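Side-chain contacts in apical membrane antigen AMA1 (PDB 4YIV), which takes part in host cell invasion by the parasite as a component of the moving junction formed with the target cell: residues S114-E119 against A137-K142; S130-R135 against F159-K164; T143-M146 against A152-Y155. One frame throughout, in Å; residues are numbered along the deposited sequence.

Interaction 1 of 3, residues S114-E119 against A137-K142. With CD (cadmium ion), chain D.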
ATOM      1  N   SER A 114      -7.698 -21.049   3.369  1.00 36.40           N
ATOM      2  CA  SER A 114      -7.443 -19.697   3.885  1.00 31.03           C
ATOM      3  C   SER A 114      -8.239 -19.361   5.143  1.00 33.18           C
ATOM      4  O   SER A 114      -9.431 -19.596   5.172  1.00 37.64           O
ATOM      5  CB  SER A 114      -7.786 -18.682   2.785  1.00 27.95           C
ATOM      6  OG  SER A 114      -7.534 -17.355   3.212  1.00 25.78           O
ATOM      7  N   PRO A 115      -7.613 -18.731   6.156  1.00 28.39           N
ATOM      8  CA  PRO A 115      -6.219 -18.269   6.154  1.00 29.85           C
ATOM      9  C   PRO A 115      -5.248 -19.427   6.315  1.00 31.09           C
ATOM     10  O   PRO A 115      -5.600 -20.489   6.850  1.00 31.13           O
ATOM     11  CB  PRO A 115      -6.154 -17.314   7.343  1.00 27.93           C
ATOM     12  CG  PRO A 115      -7.237 -17.763   8.246  1.00 29.90           C
ATOM     13  CD  PRO A 115      -8.324 -18.288   7.361  1.00 29.42           C
ATOM     14  N   PHE A 116      -4.047 -19.246   5.812  1.00 27.55           N
ATOM     15  CA  PHE A 116      -3.093 -20.340   5.790  1.00 25.19           C
ATOM     16  C   PHE A 116      -1.949 -19.968   6.724  1.00 25.77           C
ATOM     17  O   PHE A 116      -1.476 -18.828   6.695  1.00 24.14           O
ATOM     18  CB  PHE A 116      -2.596 -20.619   4.387  1.00 27.68           C
ATOM     19  CG  PHE A 116      -1.935 -21.966   4.251  1.00 32.71           C
ATOM     20  CD1 PHE A 116      -2.700 -23.120   4.074  1.00 34.63           C
ATOM     21  CD2 PHE A 116      -0.561 -22.083   4.326  1.00 28.84           C
ATOM     22  CE1 PHE A 116      -2.097 -24.368   3.968  1.00 36.46           C
ATOM     23  CE2 PHE A 116       0.059 -23.331   4.199  1.00 32.62           C
ATOM     24  CZ  PHE A 116      -0.713 -24.472   4.018  1.00 36.56           C
ATOM     25  N   PRO A 117      -1.515 -20.909   7.582  1.00 29.70           N
ATOM     26  CA  PRO A 117      -0.516 -20.523   8.581  1.00 26.69           C
ATOM     27  C   PRO A 117       0.887 -20.381   7.998  1.00 25.35           C
ATOM     28  O   PRO A 117       1.336 -21.249   7.251  1.00 26.61           O
ATOM     29  CB  PRO A 117      -0.575 -21.673   9.587  1.00 30.53           C
ATOM     30  CG  PRO A 117      -0.940 -22.850   8.745  1.00 31.37           C
ATOM     31  CD  PRO A 117      -1.891 -22.331   7.705  1.00 31.97           C
ATOM     32  N   MET A 118       1.568 -19.304   8.358  1.00 24.79           N
ATOM     33  CA  MET A 118       2.897 -19.023   7.843  1.00 22.48           C
ATOM     34  C   MET A 118       3.893 -20.161   8.172  1.00 28.77           C
ATOM     35  O   MET A 118       4.849 -20.418   7.423  1.00 25.08           O
ATOM     36  CB  MET A 118       3.390 -17.722   8.422  1.00 23.72           C
ATOM     37  CG  MET A 118       4.775 -17.312   7.955  1.00 29.99           C
ATOM     38  SD  MET A 118       4.946 -17.174   6.126  1.00 31.17           S
ATOM     39  CE  MET A 118       3.619 -16.011   5.763  1.00 27.86           C
ATOM     40  N   GLU A 119       3.665 -20.866   9.280  1.00 27.27           N
ATOM     41  CA  GLU A 119       4.592 -21.927   9.667  1.00 26.12           C
ATOM     42  C   GLU A 119       4.669 -22.993   8.602  1.00 26.28           C
ATOM     43  O   GLU A 119       5.734 -23.542   8.337  1.00 28.88           O
ATOM     44  CB  GLU A 119       4.175 -22.539  11.018  1.00 26.22           C
ATOM     45  CG  GLU A 119       4.623 -21.729  12.179  1.00 28.19           C
ATOM     46  CD  GLU A 119       6.130 -21.709  12.327  1.00 32.24           C
ATOM     47  OE1 GLU A 119       6.706 -22.830  12.363  1.00 29.56           O
ATOM     48  OE2 GLU A 119       6.714 -20.582  12.371  1.00 29.34           O
ATOM     49  N   ALA A 137       2.673 -13.544  -0.063  1.00 19.28           N
ATOM     50  CA  ALA A 137       2.483 -13.078  -1.436  1.00 21.41           C
ATOM     51  C   ALA A 137       2.750 -14.182  -2.474  1.00 21.91           C
ATOM     52  O   ALA A 137       2.032 -14.307  -3.476  1.00 21.23           O
ATOM     53  CB  ALA A 137       3.373 -11.893  -1.685  1.00 21.21           C
ATOM     54  N   GLU A 138       3.781 -14.992  -2.245  1.00 20.82           N
ATOM     55  CA  GLU A 138       4.098 -16.084  -3.159  1.00 18.58           C
ATOM     56  C   GLU A 138       3.008 -17.139  -3.146  1.00 21.94           C
ATOM     57  O   GLU A 138       2.639 -17.682  -4.185  1.00 22.09           O
ATOM     58  CB  GLU A 138       5.466 -16.676  -2.789  1.00 23.55           C
ATOM     59  CG  GLU A 138       5.963 -17.767  -3.728  1.00 30.17           C
ATOM     60  CD  GLU A 138       7.369 -18.255  -3.357  1.00 29.76           C
ATOM     61  OE1 GLU A 138       7.861 -19.156  -4.058  1.00 33.88           O
ATOM     62  OE2 GLU A 138       7.959 -17.749  -2.362  1.00 32.30           O
ATOM     63  N   PHE A 139       2.481 -17.416  -1.956  1.00 20.83           N
ATOM     64  CA  PHE A 139       1.359 -18.317  -1.802  1.00 22.58           C
ATOM     65  C   PHE A 139       0.151 -17.841  -2.610  1.00 24.79           C
ATOM     66  O   PHE A 139      -0.519 -18.631  -3.282  1.00 24.52           O
ATOM     67  CB  PHE A 139       0.983 -18.436  -0.334  1.00 22.51           C
ATOM     68  CG  PHE A 139      -0.184 -19.334  -0.090  1.00 28.35           C
ATOM     69  CD1 PHE A 139      -0.126 -20.668  -0.443  1.00 29.13           C
ATOM     70  CD2 PHE A 139      -1.342 -18.836   0.508  1.00 27.92           C
ATOM     71  CE1 PHE A 139      -1.220 -21.508  -0.225  1.00 33.58           C
ATOM     72  CE2 PHE A 139      -2.447 -19.661   0.729  1.00 28.47           C
ATOM     73  CZ  PHE A 139      -2.390 -20.987   0.376  1.00 30.21           C
ATOM     74  N   ALA A 140      -0.110 -16.543  -2.555  1.00 21.08           N
ATOM     75  CA  ALA A 140      -1.199 -15.961  -3.357  1.00 23.23           C
ATOM     76  C   ALA A 140      -0.871 -16.066  -4.862  1.00 22.99           C
ATOM     77  O   ALA A 140      -1.740 -16.407  -5.686  1.00 22.39           O
ATOM     78  CB  ALA A 140      -1.425 -14.512  -2.951  1.00 20.99           C
ATOM     79  N   PHE A 141       0.376 -15.816  -5.222  1.00 21.46           N
ATOM     80  CA  PHE A 141       0.746 -15.888  -6.642  1.00 23.25           C
ATOM     81  C   PHE A 141       0.578 -17.314  -7.190  1.00 27.00           C
ATOM     82  O   PHE A 141       0.212 -17.500  -8.360  1.00 25.91           O
ATOM     83  CB  PHE A 141       2.172 -15.411  -6.884  1.00 23.37           C
ATOM     84  CG  PHE A 141       2.534 -15.379  -8.336  1.00 23.38           C
ATOM     85  CD1 PHE A 141       1.999 -14.406  -9.183  1.00 23.51           C
ATOM     86  CD2 PHE A 141       3.366 -16.360  -8.881  1.00 26.76           C
ATOM     87  CE1 PHE A 141       2.317 -14.394 -10.544  1.00 27.18           C
ATOM     88  CE2 PHE A 141       3.681 -16.357 -10.242  1.00 29.83           C
ATOM     89  CZ  PHE A 141       3.159 -15.379 -11.075  1.00 24.71           C
ATOM     90  N   LYS A 142       0.790 -18.317  -6.332  1.00 26.01           N
ATOM     91  CA  LYS A 142       0.660 -19.707  -6.745  1.00 27.70           C
ATOM     92  C   LYS A 142      -0.740 -20.285  -6.557  1.00 32.75           C
ATOM     93  O   LYS A 142      -0.948 -21.468  -6.777  1.00 34.30           O
ATOM     94  CB  LYS A 142       1.708 -20.542  -5.988  1.00 29.50           C
ATOM     95  CG  LYS A 142       3.105 -20.164  -6.434  1.00 32.97           C
ATOM     96  CD  LYS A 142       4.217 -20.912  -5.690  1.00 31.04           C
ATOM     97  CE  LYS A 142       5.563 -20.466  -6.245  1.00 34.61           C
ATOM     98  NZ  LYS A 142       6.716 -21.175  -5.644  1.00 36.99           N
TER
HETATM   99 CD    CD D 503       8.945 -21.611  12.485  0.75 26.02          CD
HETATM  100  O   HOH W   1       9.741 -19.312  12.797  1.00 40.57           O

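Interaction 2 of 3, residues S130-R135 against F159-K164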
ATOM      1  N   SER A 130      12.151 -15.105   0.803  1.00 22.77           N
ATOM      2  CA  SER A 130      13.006 -14.983   1.982  1.00 26.52           C
ATOM      3  C   SER A 130      12.413 -14.241   3.183  1.00 25.84           C
ATOM      4  O   SER A 130      13.101 -14.086   4.195  1.00 24.51           O
ATOM      5  CB  SER A 130      14.288 -14.278   1.558  1.00 25.67           C
ATOM      6  OG  SER A 130      14.079 -12.880   1.523  1.00 33.91           O
ATOM      7  N   THR A 131      11.174 -13.738   3.076  1.00 23.89           N
ATOM      8  CA  THR A 131      10.516 -13.018   4.187  1.00 21.75           C
ATOM      9  C   THR A 131       9.124 -13.576   4.375  1.00 23.40           C
ATOM     10  O   THR A 131       8.554 -14.169   3.453  1.00 23.44           O
ATOM     11  CB  THR A 131      10.409 -11.477   3.986  1.00 22.09           C
ATOM     12  OG1 THR A 131       9.451 -11.180   2.936  1.00 21.77           O
ATOM     13  CG2 THR A 131      11.753 -10.866   3.679  1.00 22.69           C
ATOM     14  N   ASP A 132       8.565 -13.406   5.572  1.00 21.49           N
ATOM     15  CA  ASP A 132       7.268 -14.012   5.836  1.00 22.50           C
ATOM     16  C   ASP A 132       6.246 -13.308   4.955  1.00 22.09           C
ATOM     17  O   ASP A 132       5.377 -13.964   4.379  1.00 22.19           O
ATOM     18  CB  ASP A 132       6.876 -13.914   7.320  1.00 24.40           C
ATOM     19  CG  ASP A 132       7.572 -14.997   8.186  1.00 34.75           C
ATOM     20  OD1 ASP A 132       8.158 -15.945   7.620  1.00 32.87           O
ATOM     21  OD2 ASP A 132       7.546 -14.898   9.432  1.00 36.15           O
ATOM     22  N   LEU A 133       6.351 -11.982   4.839  1.00 19.98           N
ATOM     23  CA  LEU A 133       5.398 -11.258   3.986  1.00 20.88           C
ATOM     24  C   LEU A 133       5.496 -11.764   2.540  1.00 20.01           C
ATOM     25  O   LEU A 133       4.487 -12.009   1.850  1.00 20.81           O
ATOM     26  CB  LEU A 133       5.646  -9.759   4.047  1.00 21.44           C
ATOM     27  CG  LEU A 133       4.732  -8.918   3.110  1.00 21.90           C
ATOM     28  CD1 LEU A 133       3.250  -9.180   3.347  1.00 22.22           C
ATOM     29  CD2 LEU A 133       4.998  -7.412   3.298  1.00 19.90           C
ATOM     30  N   GLY A 134       6.724 -11.943   2.074  1.00 19.46           N
ATOM     31  CA  GLY A 134       6.938 -12.521   0.763  1.00 20.00           C
ATOM     32  C   GLY A 134       6.405 -13.920   0.575  1.00 22.21           C
ATOM     33  O   GLY A 134       5.956 -14.250  -0.515  1.00 21.21           O
ATOM     34  N   ARG A 135       6.457 -14.752   1.620  1.00 21.98           N
ATOM     35  CA  ARG A 135       5.949 -16.111   1.550  1.00 22.43           C
ATOM     36  C   ARG A 135       4.438 -16.086   1.363  1.00 18.99           C
ATOM     37  O   ARG A 135       3.862 -16.911   0.625  1.00 19.97           O
ATOM     38  CB  ARG A 135       6.299 -16.899   2.819  1.00 24.66           C
ATOM     39  CG  ARG A 135       7.791 -17.231   2.953  1.00 26.65           C
ATOM     40  CD  ARG A 135       8.107 -18.103   4.190  1.00 29.27           C
ATOM     41  NE  ARG A 135       9.552 -18.341   4.150  1.00 30.43           N
ATOM     42  CZ  ARG A 135      10.465 -17.613   4.787  1.00 30.61           C
ATOM     43  NH1 ARG A 135      10.113 -16.640   5.635  1.00 30.93           N
ATOM     44  NH2 ARG A 135      11.759 -17.889   4.589  1.00 32.39           N
ATOM     45  N   PHE A 159      -4.378 -10.828  -1.509  1.00 20.49           N
ATOM     46  CA  PHE A 159      -4.153 -11.417  -0.203  1.00 19.87           C
ATOM     47  C   PHE A 159      -4.147 -10.349   0.873  1.00 19.45           C
ATOM     48  O   PHE A 159      -3.928  -9.174   0.594  1.00 17.33           O
ATOM     49  CB  PHE A 159      -2.796 -12.198  -0.138  1.00 20.43           C
ATOM     50  CG  PHE A 159      -1.592 -11.314  -0.189  1.00 20.40           C
ATOM     51  CD1 PHE A 159      -1.048 -10.948  -1.399  1.00 18.57           C
ATOM     52  CD2 PHE A 159      -1.011 -10.817   0.978  1.00 22.12           C
ATOM     53  CE1 PHE A 159       0.054 -10.112  -1.474  1.00 19.37           C
ATOM     54  CE2 PHE A 159       0.104  -9.974   0.913  1.00 23.23           C
ATOM     55  CZ  PHE A 159       0.640  -9.624  -0.339  1.00 20.85           C
ATOM     56  N   VAL A 160      -4.325 -10.801   2.114  1.00 19.92           N
ATOM     57  CA  VAL A 160      -4.007  -9.979   3.272  1.00 21.15           C
ATOM     58  C   VAL A 160      -3.105 -10.808   4.181  1.00 19.87           C
ATOM     59  O   VAL A 160      -3.446 -11.941   4.577  1.00 21.85           O
ATOM     60  CB  VAL A 160      -5.284  -9.498   4.052  1.00 21.68           C
ATOM     61  CG1 VAL A 160      -4.890  -8.851   5.376  1.00 21.66           C
ATOM     62  CG2 VAL A 160      -6.098  -8.511   3.196  1.00 24.27           C
ATOM     63  N   TYR A 161      -1.957 -10.233   4.503  1.00 18.61           N
ATOM     64  CA  TYR A 161      -1.080 -10.838   5.511  1.00 19.89           C
ATOM     65  C   TYR A 161      -1.404 -10.220   6.870  1.00 22.41           C
ATOM     66  O   TYR A 161      -1.323  -8.998   7.066  1.00 20.85           O
ATOM     67  CB  TYR A 161       0.406 -10.657   5.163  1.00 21.06           C
ATOM     68  CG  TYR A 161       1.318 -11.427   6.127  1.00 21.44           C
ATOM     69  CD1 TYR A 161       1.126 -12.778   6.331  1.00 25.19           C
ATOM     70  CD2 TYR A 161       2.304 -10.782   6.873  1.00 24.94           C
ATOM     71  CE1 TYR A 161       1.899 -13.486   7.231  1.00 27.53           C
ATOM     72  CE2 TYR A 161       3.099 -11.501   7.792  1.00 27.71           C
ATOM     73  CZ  TYR A 161       2.885 -12.843   7.954  1.00 28.75           C
ATOM     74  OH  TYR A 161       3.640 -13.588   8.851  1.00 33.18           O
ATOM     75  N   ASP A 162      -1.770 -11.093   7.809  1.00 23.10           N
ATOM     76  CA  ASP A 162      -2.001 -10.716   9.189  1.00 22.59           C
ATOM     77  C   ASP A 162      -0.690 -11.016   9.877  1.00 23.11           C
ATOM     78  O   ASP A 162      -0.376 -12.189  10.103  1.00 22.19           O
ATOM     79  CB  ASP A 162      -3.166 -11.511   9.806  1.00 23.55           C
ATOM     80  CG  ASP A 162      -3.433 -11.145  11.282  1.00 28.26           C
ATOM     81  OD1 ASP A 162      -2.499 -10.631  11.973  1.00 27.61           O
ATOM     82  OD2 ASP A 162      -4.582 -11.402  11.741  1.00 27.17           O
ATOM     83  N   SER A 163       0.089  -9.972  10.128  1.00 23.97           N
ATOM     84  CA  SER A 163       1.466 -10.144  10.583  1.00 26.72           C
ATOM     85  C   SER A 163       1.514 -10.421  12.083  1.00 28.95           C
ATOM     86  O   SER A 163       2.519 -10.919  12.593  1.00 30.51           O
ATOM     87  CB  SER A 163       2.319  -8.917  10.267  1.00 26.43           C
ATOM     88  OG  SER A 163       1.853  -7.770  10.963  1.00 25.01           O
ATOM     89  N   LYS A 164       0.425 -10.110  12.776  1.00 28.89           N
ATOM     90  CA  LYS A 164       0.303 -10.444  14.193  1.00 30.90           C
ATOM     91  C   LYS A 164       0.025 -11.945  14.400  1.00 31.07           C
ATOM     92  O   LYS A 164       0.749 -12.604  15.133  1.00 32.38           O
ATOM     93  CB  LYS A 164      -0.797  -9.603  14.842  1.00 30.99           C
ATOM     94  CG  LYS A 164      -0.875  -9.728  16.346  1.00 45.38           C
ATOM     95  CD  LYS A 164      -2.073  -8.927  16.904  1.00 57.94           C
ATOM     96  CE  LYS A 164      -2.429  -9.358  18.334  1.00 79.92           C
ATOM     97  NZ  LYS A 164      -3.559  -8.580  18.941  1.00 84.84           N
TER

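Interaction 3 of 3, residues T143-M146 against A152-Y155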
ATOM      1  N   THR A 143      -1.695 -19.436  -6.194  1.00 28.37           N
ATOM      2  CA  THR A 143      -3.097 -19.815  -5.998  1.00 35.09           C
ATOM      3  C   THR A 143      -3.943 -19.144  -7.109  1.00 32.40           C
ATOM      4  O   THR A 143      -3.975 -17.920  -7.219  1.00 35.21           O
ATOM      5  CB  THR A 143      -3.623 -19.382  -4.578  1.00 31.92           C
ATOM      6  OG1 THR A 143      -2.856 -20.014  -3.531  1.00 28.85           O
ATOM      7  CG2 THR A 143      -5.072 -19.752  -4.380  1.00 32.84           C
ATOM      8  N   VAL A 144      -4.595 -19.929  -7.952  1.00 33.46           N
ATOM      9  CA  VAL A 144      -5.421 -19.353  -9.018  1.00 32.51           C
ATOM     10  C   VAL A 144      -6.867 -19.759  -8.798  1.00 30.40           C
ATOM     11  O   VAL A 144      -7.138 -20.785  -8.175  1.00 31.44           O
ATOM     12  CB  VAL A 144      -4.993 -19.814 -10.434  1.00 34.77           C
ATOM     13  CG1 VAL A 144      -3.652 -19.200 -10.832  1.00 35.35           C
ATOM     14  CG2 VAL A 144      -4.997 -21.365 -10.532  1.00 36.65           C
ATOM     15  N   ALA A 145      -7.788 -18.944  -9.306  1.00 32.82           N
ATOM     16  CA  ALA A 145      -9.190 -19.293  -9.317  1.00 31.84           C
ATOM     17  C   ALA A 145      -9.433 -20.533 -10.198  1.00 29.34           C
ATOM     18  O   ALA A 145      -8.866 -20.669 -11.288  1.00 29.09           O
ATOM     19  CB  ALA A 145     -10.003 -18.134  -9.817  1.00 30.15           C
ATOM     20  N   MET A 146     -10.289 -21.414  -9.705  1.00 33.78           N
ATOM     21  CA  MET A 146     -10.766 -22.565 -10.451  1.00 36.63           C
ATOM     22  C   MET A 146     -12.140 -22.206 -11.005  1.00 35.02           C
ATOM     23  O   MET A 146     -12.949 -21.592 -10.307  1.00 32.62           O
ATOM     24  CB  MET A 146     -10.847 -23.794  -9.537  1.00 39.51           C
ATOM     25  CG  MET A 146      -9.530 -24.113  -8.802  1.00 39.26           C
ATOM     26  SD  MET A 146      -8.212 -24.528  -9.951  1.00 44.97           S
ATOM     27  CE  MET A 146      -8.850 -26.104 -10.523  1.00 44.71           C
ATOM     28  N   ALA A 152      -8.261 -24.803 -14.006  1.00 36.57           N
ATOM     29  CA  ALA A 152      -7.436 -23.711 -13.526  1.00 38.07           C
ATOM     30  C   ALA A 152      -7.583 -22.523 -14.450  1.00 38.17           C
ATOM     31  O   ALA A 152      -7.733 -22.691 -15.668  1.00 39.18           O
ATOM     32  CB  ALA A 152      -5.989 -24.128 -13.445  1.00 37.31           C
ATOM     33  N   THR A 153      -7.525 -21.322 -13.883  1.00 30.63           N
ATOM     34  CA  THR A 153      -7.529 -20.100 -14.682  1.00 27.36           C
ATOM     35  C   THR A 153      -6.250 -19.325 -14.439  1.00 28.18           C
ATOM     36  O   THR A 153      -5.368 -19.774 -13.683  1.00 30.46           O
ATOM     37  CB  THR A 153      -8.776 -19.210 -14.348  1.00 27.93           C
ATOM     38  OG1 THR A 153      -8.613 -18.605 -13.055  1.00 26.98           O
ATOM     39  CG2 THR A 153     -10.071 -20.045 -14.346  1.00 28.60           C
ATOM     40  N   LYS A 154      -6.138 -18.156 -15.068  1.00 23.74           N
ATOM     41  CA  LYS A 154      -5.050 -17.228 -14.796  1.00 28.03           C
ATOM     42  C   LYS A 154      -5.449 -16.072 -13.852  1.00 28.62           C
ATOM     43  O   LYS A 154      -4.678 -15.121 -13.687  1.00 26.08           O
ATOM     44  CB  LYS A 154      -4.522 -16.659 -16.097  1.00 32.47           C
ATOM     45  CG  LYS A 154      -3.936 -17.745 -17.038  1.00 43.02           C
ATOM     46  CD  LYS A 154      -2.874 -17.181 -17.972  1.00 60.09           C
ATOM     47  CE  LYS A 154      -2.437 -18.206 -19.017  1.00 70.85           C
ATOM     48  NZ  LYS A 154      -1.375 -17.646 -19.910  1.00 72.90           N
ATOM     49  N   TYR A 155      -6.628 -16.172 -13.229  1.00 25.47           N
ATOM     50  CA  TYR A 155      -7.088 -15.142 -12.285  1.00 21.03           C
ATOM     51  C   TYR A 155      -6.458 -15.452 -10.936  1.00 23.49           C
ATOM     52  O   TYR A 155      -6.603 -16.570 -10.439  1.00 24.07           O
ATOM     53  CB  TYR A 155      -8.616 -15.127 -12.139  1.00 24.01           C
ATOM     54  CG  TYR A 155      -9.090 -13.887 -11.393  1.00 23.12           C
ATOM     55  CD1 TYR A 155      -8.984 -13.797 -10.003  1.00 24.70           C
ATOM     56  CD2 TYR A 155      -9.563 -12.783 -12.082  1.00 23.34           C
ATOM     57  CE1 TYR A 155      -9.381 -12.656  -9.325  1.00 26.02           C
ATOM     58  CE2 TYR A 155      -9.958 -11.639 -11.418  1.00 23.19           C
ATOM     59  CZ  TYR A 155      -9.843 -11.581 -10.028  1.00 23.51           C
ATOM     60  OH  TYR A 155     -10.197 -10.460  -9.316  1.00 22.70           O
TER

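Interaction 1 of 3, residues S114-E119 against A137-K142
F116 and F139 make this contact alone. They bring the short strand 116-117 against helix 132-141 near the surface. The CB of F116 touches the ring atom CE2 of F139 at 3.8 Å. The CG of F116 lies 4.0 Å from CZ of F139. The outer atoms CE2 and CZ of F139 thus meet the base of the F116 side chain. F116 CD2 lies over one face of the F139 ring. The two ring planes are 25° apart and displaced sidelong, with centroids 5.0 Å apart and little overlap. The side chains as a whole cross at about a right angle. F139 is carried outward from the helix with CG opposite the backbone N (chi1 179°), which points its ring at the strand. On the F116 ring, CD of the next residue, P117, sits 3.5 Å above one face, nearer the ring's margin than its centre.

F116 is backbone-bonded to C168 of strand 167-170. F139 also rests on C168 and I170 of that strand. The charged side chains take no part across the contact. E119 holds a cadmium ion through both carboxylate oxygens, together with E122 and a water molecule, and its OE2 also bonds to R166. K142 forms a salt bridge with E138 one helical turn back, NZ to OE1 at 2.8 Å.

No charge or polar group takes part between helix and sheet edge, so the contact probably rests on dispersion and partial exclusion of water. The rings overlap only slightly, and this is no full offset stack.

Interaction 2 of 3, residues S130-R135 against F159-K164
D132 and L133, in the first turn of helix 132-141, press on Y161 and F159 of strand 159-162. The turn is prepared by T131 at the N-cap. Its OG1 accepts from the backbone N of G134 at 3.0 Å with a fairly straight bond (154°).

D132 comes next. Its CB lies 3.6 Å from the phenol OH of Y161, and its backbone O sits over a face of the ring. The carboxylate plane is turned 62° from that ring. OD2 stays 4.2 Å from the Y161 OH and makes no bond to it. The two carboxylate oxygens are used otherwise: OD2 joins R166 in a salt bridge, and OD1 meets R135 NH1 at 2.9 Å in a second one whose hydrogen-bond geometry is weak. Two arginines therefore pair with the D132 carboxylate, which would probably favour its charged form. The Y161 OH is buried here and has no partner anywhere in the model.

L133 is the main apolar contact. One methyl, CD1, does the touching: it lies 3.7 Å from Y161 CB and 4.1 Å from F159 CE2, the latter at the ring edge. L133 CA lies above one face of the Y161 ring, and S163 N above the opposite one. The Y161 ring leaves its strand with CG opposite the backbone N (chi1 -173°), and this sends the ring toward D132 and L133. R135 closes the turn, bonding its backbone N to T131 O.

The helix lies on the sheet, where strand 159-162 runs between 210-213 and 167-170. C136, A137 and A140 continue the packing on F159, L133 also touches I211, and M118 of helix 118-122 touches D132, R135 and Y161.

Interaction 3 of 3, residues T143-M146 against A152-Y155
The Y155 ring is the one aromatic group here, and A145 approaches it obliquely with its CB. The two CB atoms of A145 and Y155 lie 4.0 Å apart. Beyond this contact the Y155 side chain packs on K45, V47, Y52, E54 and P55, and its OH bonds to S174 OG and R53 O. The motif is a chain reversal closed by a single beta bridge, M146 with A152, and shaped by an ST turn at T153. It forms a loop between helix 132-141 and strand 159-162.

Three bonds tie the two sides together. A145 N gives a straight bond to Y155 O, 2.9 Å long at 168°. The carbonyl O of A145 receives two donors. T153 N meets it at 3.0 Å, almost in line with the carbonyl. T153 OG1 meets it at 2.7 Å, from above the carbonyl plane, 35° out of it. This double grip leaves the A145 carbonyl little freedom to turn.

V144 lies against the T153 carbonyl. Its CB is 3.3 Å from T153 O, and its CA makes a CH...O contact with Y155 O, which also takes the A145 N-H. Its CG2 reaches A152 CB. In M146, bends at chi2 and chi3 bring SD back over to A152, 3.7 Å from its CA.

T153 OG1 is used twice. A chi1 of 73° tucks it in over its own backbone, where it donates to A145 O and accepts from Y155 N at 3.1 Å.

In the fold
All three contacts belong to the fold around helix 132-141, consistent with the first PAN-type domain of the AMA1 ectodomain. Interactions 1 and 2 have centres about 8 Å apart and share that helix and the sheet beneath it. They touch directly: M118 CE lies 3.4 Å from Y161 CE1, and A137 CB lies 3.8 Å from F159 CE1. Interaction 3 lies in the loop that leaves the helix and leads back to the sheet. Its centre is about 15 Å from that of interaction 1 and 21 Å from that of interaction 2. The cadmium ion bound by E119 is about 8 Å from the nearest side-chain atom of D132. A cobalt ion lies about 10 Å from the nearest side-chain atom of Y155.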